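Local coordinates for putative exported protein (Bacteroides fragilis, PDB 4RAA) that is of unknown function but folds as a six-bladed beta-propeller of the YWTD superfamily and is probably exported, at residues L135-G140 and V209-I214; G140-N145 and V160-L165; D151-D156 and I169-N174. One frame throughout, in Å; residues are numbered along the deposited sequence.

Contact 1: residues L135-G140 and V209-I214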
# COMPACT_ATOMS: atom_id res chain seq x y z
N LEU A 135 10.63 -8.68 8.92
CA LEU A 135 11.29 -7.87 9.97
C LEU A 135 12.08 -6.69 9.39
O LEU A 135 12.70 -6.82 8.33
CB LEU A 135 12.23 -8.73 10.83
CG LEU A 135 11.67 -9.41 12.09
CD1 LEU A 135 12.75 -10.33 12.65
CD2 LEU A 135 11.22 -8.40 13.15
N GLN A 136 12.06 -5.57 10.11
CA GLN A 136 12.77 -4.37 9.66
C GLN A 136 14.23 -4.46 10.07
O GLN A 136 14.53 -4.64 11.25
CB GLN A 136 12.14 -3.09 10.24
CG GLN A 136 12.66 -1.83 9.56
CD GLN A 136 11.96 -0.54 9.98
OE1 GLN A 136 11.66 -0.33 11.15
NE2 GLN A 136 11.73 0.33 9.02
N LEU A 137 15.13 -4.34 9.10
CA LEU A 137 16.59 -4.31 9.33
C LEU A 137 16.93 -2.94 9.91
O LEU A 137 16.24 -1.97 9.60
CB LEU A 137 17.36 -4.51 8.02
CG LEU A 137 17.11 -5.84 7.29
CD1 LEU A 137 17.71 -5.78 5.88
CD2 LEU A 137 17.64 -7.03 8.08
N GLU A 138 18.01 -2.85 10.70
CA GLU A 138 18.40 -1.58 11.37
C GLU A 138 18.47 -0.38 10.41
O GLU A 138 18.07 0.73 10.79
CB GLU A 138 19.72 -1.70 12.14
CG GLU A 138 19.89 -0.59 13.19
CD GLU A 138 21.33 -0.29 13.59
OE1 GLU A 138 22.28 -1.02 13.20
OE2 GLU A 138 21.52 0.72 14.30
N ASP A 139 18.96 -0.60 9.19
CA ASP A 139 19.01 0.48 8.18
C ASP A 139 17.64 0.97 7.67
O ASP A 139 17.57 2.02 7.04
CB ASP A 139 19.97 0.14 7.02
CG ASP A 139 19.55 -1.07 6.20
OD1 ASP A 139 18.38 -1.52 6.25
OD2 ASP A 139 20.42 -1.58 5.47
N GLY A 140 16.56 0.21 7.93
CA GLY A 140 15.19 0.60 7.55
C GLY A 140 14.52 -0.29 6.53
O GLY A 140 13.29 -0.29 6.43
N VAL A 209 21.69 -11.44 8.70
CA VAL A 209 21.33 -10.88 7.37
C VAL A 209 21.12 -9.38 7.40
O VAL A 209 20.25 -8.89 8.13
CB VAL A 209 20.03 -11.51 6.81
CG1 VAL A 209 19.72 -10.96 5.40
CG2 VAL A 209 20.13 -13.04 6.80
N GLY A 210 21.89 -8.66 6.59
CA GLY A 210 21.76 -7.21 6.37
C GLY A 210 21.39 -6.98 4.91
O GLY A 210 21.17 -7.95 4.17
N THR A 211 21.32 -5.72 4.49
CA THR A 211 21.00 -5.39 3.09
C THR A 211 22.06 -5.91 2.10
O THR A 211 21.68 -6.43 1.05
CB THR A 211 20.75 -3.87 2.91
OG1 THR A 211 19.68 -3.46 3.76
CG2 THR A 211 20.39 -3.52 1.46
N SER A 212 23.35 -5.79 2.44
CA SER A 212 24.47 -6.25 1.57
C SER A 212 25.38 -7.27 2.26
O SER A 212 26.60 -7.25 2.05
CB SER A 212 25.30 -5.05 1.14
OG SER A 212 24.47 -4.06 0.59
N GLU A 213 24.79 -8.19 3.04
CA GLU A 213 25.54 -9.20 3.79
C GLU A 213 24.79 -10.49 4.13
O GLU A 213 23.61 -10.45 4.48
CB GLU A 213 25.99 -8.63 5.15
CG GLU A 213 27.17 -7.68 5.12
CD GLU A 213 27.71 -7.35 6.51
OE1 GLU A 213 26.99 -7.56 7.52
OE2 GLU A 213 28.85 -6.86 6.59
N ILE A 214 25.51 -11.61 4.04
CA ILE A 214 25.08 -12.91 4.57
C ILE A 214 26.34 -13.41 5.25
O ILE A 214 27.31 -13.75 4.55
CB ILE A 214 24.59 -13.93 3.50
CG1 ILE A 214 23.32 -13.43 2.80
CG2 ILE A 214 24.33 -15.31 4.13
CD1 ILE A 214 22.10 -13.32 3.68
O HOH W 1 21.16 -4.14 6.87

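Contact 2: residues G140-N145 and V160-L165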
# COMPACT_ATOMS: atom_id res chain seq x y z
N GLY A 140 16.56 0.21 7.93
CA GLY A 140 15.19 0.60 7.55
C GLY A 140 14.52 -0.29 6.53
O GLY A 140 13.29 -0.29 6.43
N ASN A 141 15.32 -1.05 5.77
CA ASN A 141 14.79 -1.97 4.77
C ASN A 141 14.15 -3.17 5.45
O ASN A 141 14.41 -3.45 6.63
CB ASN A 141 15.91 -2.46 3.84
CG ASN A 141 16.58 -1.33 3.08
OD1 ASN A 141 15.95 -0.34 2.71
ND2 ASN A 141 17.88 -1.48 2.85
N LEU A 142 13.37 -3.92 4.69
CA LEU A 142 12.57 -5.02 5.21
C LEU A 142 13.10 -6.37 4.74
O LEU A 142 13.41 -6.51 3.56
CB LEU A 142 11.12 -4.83 4.72
CG LEU A 142 10.51 -3.43 4.96
CD1 LEU A 142 9.21 -3.27 4.19
CD2 LEU A 142 10.33 -3.15 6.45
N LEU A 143 13.22 -7.33 5.66
CA LEU A 143 13.61 -8.71 5.34
C LEU A 143 12.35 -9.55 5.38
O LEU A 143 11.69 -9.58 6.41
CB LEU A 143 14.63 -9.28 6.33
CG LEU A 143 15.11 -10.73 6.11
CD1 LEU A 143 15.83 -10.89 4.77
CD2 LEU A 143 16.01 -11.19 7.24
N TRP A 144 12.03 -10.19 4.26
CA TRP A 144 10.88 -11.09 4.11
C TRP A 144 11.39 -12.48 3.73
O TRP A 144 12.48 -12.59 3.14
CB TRP A 144 9.98 -10.67 2.95
CG TRP A 144 9.48 -9.28 2.93
CD1 TRP A 144 10.18 -8.16 2.56
CD2 TRP A 144 8.14 -8.87 3.16
NE1 TRP A 144 9.36 -7.06 2.60
CE2 TRP A 144 8.10 -7.47 2.96
CE3 TRP A 144 6.97 -9.54 3.54
CZ2 TRP A 144 6.93 -6.72 3.13
CZ3 TRP A 144 5.80 -8.81 3.71
CH2 TRP A 144 5.79 -7.40 3.50
N ASN A 145 10.60 -13.52 4.03
CA ASN A 145 10.92 -14.87 3.60
C ASN A 145 10.20 -15.09 2.27
O ASN A 145 9.19 -14.43 2.01
CB ASN A 145 10.57 -15.94 4.67
CG ASN A 145 9.08 -16.26 4.76
OD1 ASN A 145 8.23 -15.37 4.84
ND2 ASN A 145 8.76 -17.54 4.79
N VAL A 160 14.33 -12.43 0.87
CA VAL A 160 14.48 -11.27 -0.02
C VAL A 160 14.43 -9.96 0.78
O VAL A 160 13.62 -9.83 1.68
CB VAL A 160 13.42 -11.28 -1.16
CG1 VAL A 160 12.00 -11.21 -0.62
CG2 VAL A 160 13.65 -10.15 -2.16
N VAL A 161 15.30 -9.01 0.42
CA VAL A 161 15.34 -7.71 1.08
C VAL A 161 14.70 -6.68 0.16
O VAL A 161 15.09 -6.60 -1.01
CB VAL A 161 16.77 -7.31 1.45
CG1 VAL A 161 16.80 -5.93 2.13
CG2 VAL A 161 17.39 -8.38 2.35
N THR A 162 13.73 -5.92 0.68
CA THR A 162 13.03 -4.87 -0.08
C THR A 162 13.10 -3.55 0.64
O THR A 162 13.30 -3.52 1.86
CB THR A 162 11.52 -5.17 -0.28
OG1 THR A 162 10.77 -4.81 0.89
CG2 THR A 162 11.28 -6.62 -0.66
N ASP A 163 12.87 -2.47 -0.11
CA ASP A 163 12.81 -1.12 0.48
C ASP A 163 11.45 -0.93 1.20
O ASP A 163 10.60 -1.84 1.24
CB ASP A 163 13.08 -0.01 -0.58
CG ASP A 163 12.01 0.10 -1.68
OD1 ASP A 163 10.87 -0.42 -1.54
OD2 ASP A 163 12.31 0.73 -2.72
N SER A 164 11.30 0.26 1.79
CA SER A 164 10.05 0.73 2.41
C SER A 164 8.78 0.38 1.59
O SER A 164 7.82 -0.18 2.09
CB SER A 164 10.18 2.27 2.56
OG SER A 164 9.00 2.95 2.93
N LEU A 165 8.88 0.65 0.29
CA LEU A 165 7.77 0.53 -0.67
C LEU A 165 7.53 -0.90 -1.23
O LEU A 165 6.55 -1.09 -1.96
CB LEU A 165 8.06 1.56 -1.80
CG LEU A 165 7.02 2.14 -2.76
CD1 LEU A 165 5.88 2.80 -2.01
CD2 LEU A 165 7.68 3.17 -3.67

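Contact 3: residues D151-D156 and I169-N174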
# COMPACT_ATOMS: atom_id res chain seq x y z
N ASP A 151 8.07 -20.58 -11.45
CA ASP A 151 9.01 -20.00 -12.45
C ASP A 151 9.82 -18.81 -11.91
O ASP A 151 11.03 -18.73 -12.15
CB ASP A 151 8.26 -19.54 -13.72
CG ASP A 151 7.74 -20.70 -14.55
OD1 ASP A 151 8.55 -21.42 -15.17
OD2 ASP A 151 6.50 -20.87 -14.63
N SER A 152 9.11 -17.90 -11.23
CA SER A 152 9.64 -16.67 -10.58
C SER A 152 11.08 -16.73 -10.02
O SER A 152 11.46 -17.74 -9.44
CB SER A 152 8.65 -16.29 -9.46
OG SER A 152 9.15 -15.32 -8.56
N LYS A 153 11.87 -15.65 -10.20
CA LYS A 153 13.26 -15.58 -9.67
C LYS A 153 13.28 -15.71 -8.15
O LYS A 153 14.19 -16.32 -7.58
CB LYS A 153 14.00 -14.28 -10.06
CG LYS A 153 15.45 -14.22 -9.56
CD LYS A 153 16.25 -13.02 -10.08
CE LYS A 153 17.67 -13.03 -9.50
NZ LYS A 153 18.53 -11.90 -9.96
N LEU A 154 12.28 -15.12 -7.51
CA LEU A 154 12.11 -15.20 -6.06
C LEU A 154 11.95 -16.64 -5.53
O LEU A 154 12.28 -16.91 -4.37
CB LEU A 154 10.91 -14.33 -5.64
CG LEU A 154 10.60 -14.17 -4.15
CD1 LEU A 154 11.79 -13.62 -3.38
CD2 LEU A 154 9.40 -13.27 -3.99
N SER A 155 11.46 -17.55 -6.38
CA SER A 155 11.33 -18.98 -6.05
C SER A 155 12.67 -19.71 -5.86
O SER A 155 12.66 -20.79 -5.30
CB SER A 155 10.55 -19.72 -7.14
OG SER A 155 9.37 -19.03 -7.50
N ASP A 156 13.77 -19.14 -6.37
CA ASP A 156 15.14 -19.71 -6.24
C ASP A 156 15.94 -19.20 -5.02
O ASP A 156 17.15 -19.44 -4.93
CB ASP A 156 15.95 -19.45 -7.52
CG ASP A 156 15.35 -20.12 -8.75
OD1 ASP A 156 14.73 -21.21 -8.64
OD2 ASP A 156 15.53 -19.56 -9.86
N ILE A 169 15.33 -5.20 -3.36
CA ILE A 169 16.71 -4.67 -3.39
C ILE A 169 17.66 -5.82 -3.73
O ILE A 169 18.43 -5.71 -4.68
CB ILE A 169 17.13 -3.98 -2.07
CG1 ILE A 169 16.24 -2.75 -1.83
CG2 ILE A 169 18.61 -3.56 -2.11
CD1 ILE A 169 16.42 -2.08 -0.48
N ASP A 170 17.62 -6.90 -2.94
CA ASP A 170 18.45 -8.09 -3.21
C ASP A 170 17.82 -9.38 -2.69
O ASP A 170 17.12 -9.37 -1.68
CB ASP A 170 19.85 -7.91 -2.59
CG ASP A 170 20.91 -8.89 -3.15
OD1 ASP A 170 20.69 -9.58 -4.18
OD2 ASP A 170 22.00 -8.96 -2.56
N TYR A 171 18.06 -10.47 -3.42
CA TYR A 171 17.59 -11.80 -3.07
C TYR A 171 18.69 -12.43 -2.23
O TYR A 171 19.87 -12.30 -2.57
CB TYR A 171 17.34 -12.65 -4.31
CG TYR A 171 16.38 -12.08 -5.32
CD1 TYR A 171 16.83 -11.20 -6.32
CD2 TYR A 171 15.02 -12.43 -5.30
CE1 TYR A 171 15.94 -10.67 -7.27
CE2 TYR A 171 14.13 -11.91 -6.24
CZ TYR A 171 14.59 -11.03 -7.22
OH TYR A 171 13.71 -10.52 -8.14
N LYS A 172 18.30 -13.14 -1.17
CA LYS A 172 19.24 -13.70 -0.19
C LYS A 172 19.06 -15.20 0.01
O LYS A 172 17.93 -15.69 0.11
CB LYS A 172 19.00 -13.01 1.17
CG LYS A 172 19.13 -11.49 1.19
CD LYS A 172 20.54 -11.03 0.80
CE LYS A 172 20.74 -9.54 1.00
NZ LYS A 172 22.11 -9.10 0.61
N MSE A 173 20.19 -15.91 0.11
CA MSE A 173 20.27 -17.36 0.33
C MSE A 173 19.67 -18.25 -0.73
O MSE A 173 18.46 -18.35 -0.86
CB MSE A 173 19.74 -17.79 1.70
CG MSE A 173 20.85 -17.52 2.70
SE MSE A 173 20.03 -17.46 4.46
CE MSE A 173 19.98 -19.41 4.58
N ASN A 174 20.56 -18.94 -1.45
CA ASN A 174 20.19 -19.85 -2.53
C ASN A 174 19.40 -21.06 -2.00
O ASN A 174 19.80 -21.66 -1.01
CB ASN A 174 21.47 -20.33 -3.24
CG ASN A 174 21.17 -21.00 -4.55
OD1 ASN A 174 21.41 -22.20 -4.71
ND2 ASN A 174 20.61 -20.24 -5.49

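Contact 1: residues L135-G140 and V209-I214
L137 and D139 meet V209, G210 and T211 in a partly buried contact between two loops of neighbouring sheets: the turn joining strands 134-136 and 142-145, and the bend between strands 203-210 and 213-222. The backbones stay apart, the closest pair being L137 CA and G210 CA at 6.6 Å, so the side chains of L137 and D139 bridge the gap, to backbone atoms and to T211 OG1. The polar part is a bond from T211 OG1 to D139 OD2, 2.6 Å long, received on the syn lone pair of the carboxylate. D139 reaches it with CG lodged between the backbone N and the carbonyl carbon (chi1 63°). A water adds a second, looser link: it accepts from T211 N at 2.9 Å and donates weakly to D139 OD2. The two hairpins belong to adjacent blades of the six-bladed propeller, which makes this a join between blades at the ends of their strands. The D139 side of it is set by a type I turn from L137 to G140, closed by G140 N to L137 O at 2.8 Å. Beside the polar pair, L137 turns its two methyl branches on 209-211: CD1 lies 4.0 Å from G210 C and 3.7 Å from T211 OG1, while CD2 faces V209 O. The same leucine packs on L143, V161 and V196.

Contact 2: residues G140-N145 and V160-L165
W144 and T162 lie on the same face of an antiparallel strand pair, two residues off register, and the indole sends its N-H back across to the threonine hydroxyl. The bond from W144 NE1 to T162 OG1 is 3.2 Å long and bent (144° at the hydrogen), with the oxygen 18° out of the ring plane. T162 OG1 in turn donates to D163 O at 3.0 Å, so the hydroxyl relays between the ring edge and the chain leaving the strand. It can do both because chi1 of 81° sets OG1 between the backbone N and the carbonyl carbon, while CG2 packs against W144 CD1. V160 O also lies at the indole edge, in its plane. L142 shares this face and lays its CD1 beside D163 O, 3.6 Å away. L143 and V161 project from the reverse face and touch through branch ends, L143 CD1 to V161 CG2 at 3.8 Å. Between the two faces the backbone pairing is regular: L142 with T162 and W144 with V160 are hydrogen-bonded pairs, exemplified by the nearly straight L142 N to T162 O bond of 2.9 Å, and L143 with V161 is the non-hydrogen-bonded pair between them. F129 and F166 both meet W144 edge-to-face. Strands 142-145 and 157-162 form a beta hairpin in the middle of a four-stranded propeller blade, with strand 134-136 flanking the first and strand 168-174 the second.

Contact 3: residues D151-D156 and I169-N174
The backbones of L154 and Y171 keep 7.1 Å between their CA atoms, a spacing that points to packing by side chains, and those of D156 and N174 keep 6.3 Å. One partner is a short 3-10 segment, 153-156, in the loop linking strands 142-145 and 157-162; the other is strand 168-174, one of the two edge strands of this four-stranded blade of the propeller. Y171 carries most of the contact. K153, extended, lays CG over one face of its ring, offset toward the rim, 4.2 Å from the ring centroid and 17° off the normal, a CH-pi contact. Farther along the lysine, CD and CE continue past the CE1 rim, CD at 3.7 Å from Y171 CE1. L154 approaches from the CD2 and CE2 side and meets the tyrosine at about a right angle: its CD1 is 3.9 Å from Y171 CD2. The leucine also packs on V160 and F129. The ring of F157 meets that of Y171 as well. On the strand, I169 and D170 both face V161, a classic beta bulge, and at residue 173 the chain turns a corner, after which N174 brings ND2 to 3.6 Å from D156 O. D156 OD1 itself forms a salt bridge with K178. On the opposite side of the strand from Y171, K172 NZ pairs in a salt bridge with D170 OD2 at 3.2 Å, reaching that oxygen from 36° above the carboxylate plane.

From the N terminus, residues 135-140 come first and find their partner, 209-214, last, so contact 1 closes the longest loop, 68 residues, and encloses the other two. Contact 2 starts at the shared G140 and closes a 14-residue loop at 160-165. Contact 3 begins within that loop, at 151-156, and ends beyond it at 169-174, so the two cross. Contacts 2 and 3 stay within one blade, joining its central hairpin and fastening a loop to its outer strand; contact 1 ties that blade to the next. T211 links all three directly: its OG1 bonds N141 ND2 of contact 2, and its O bonds K172 NZ of contact 3.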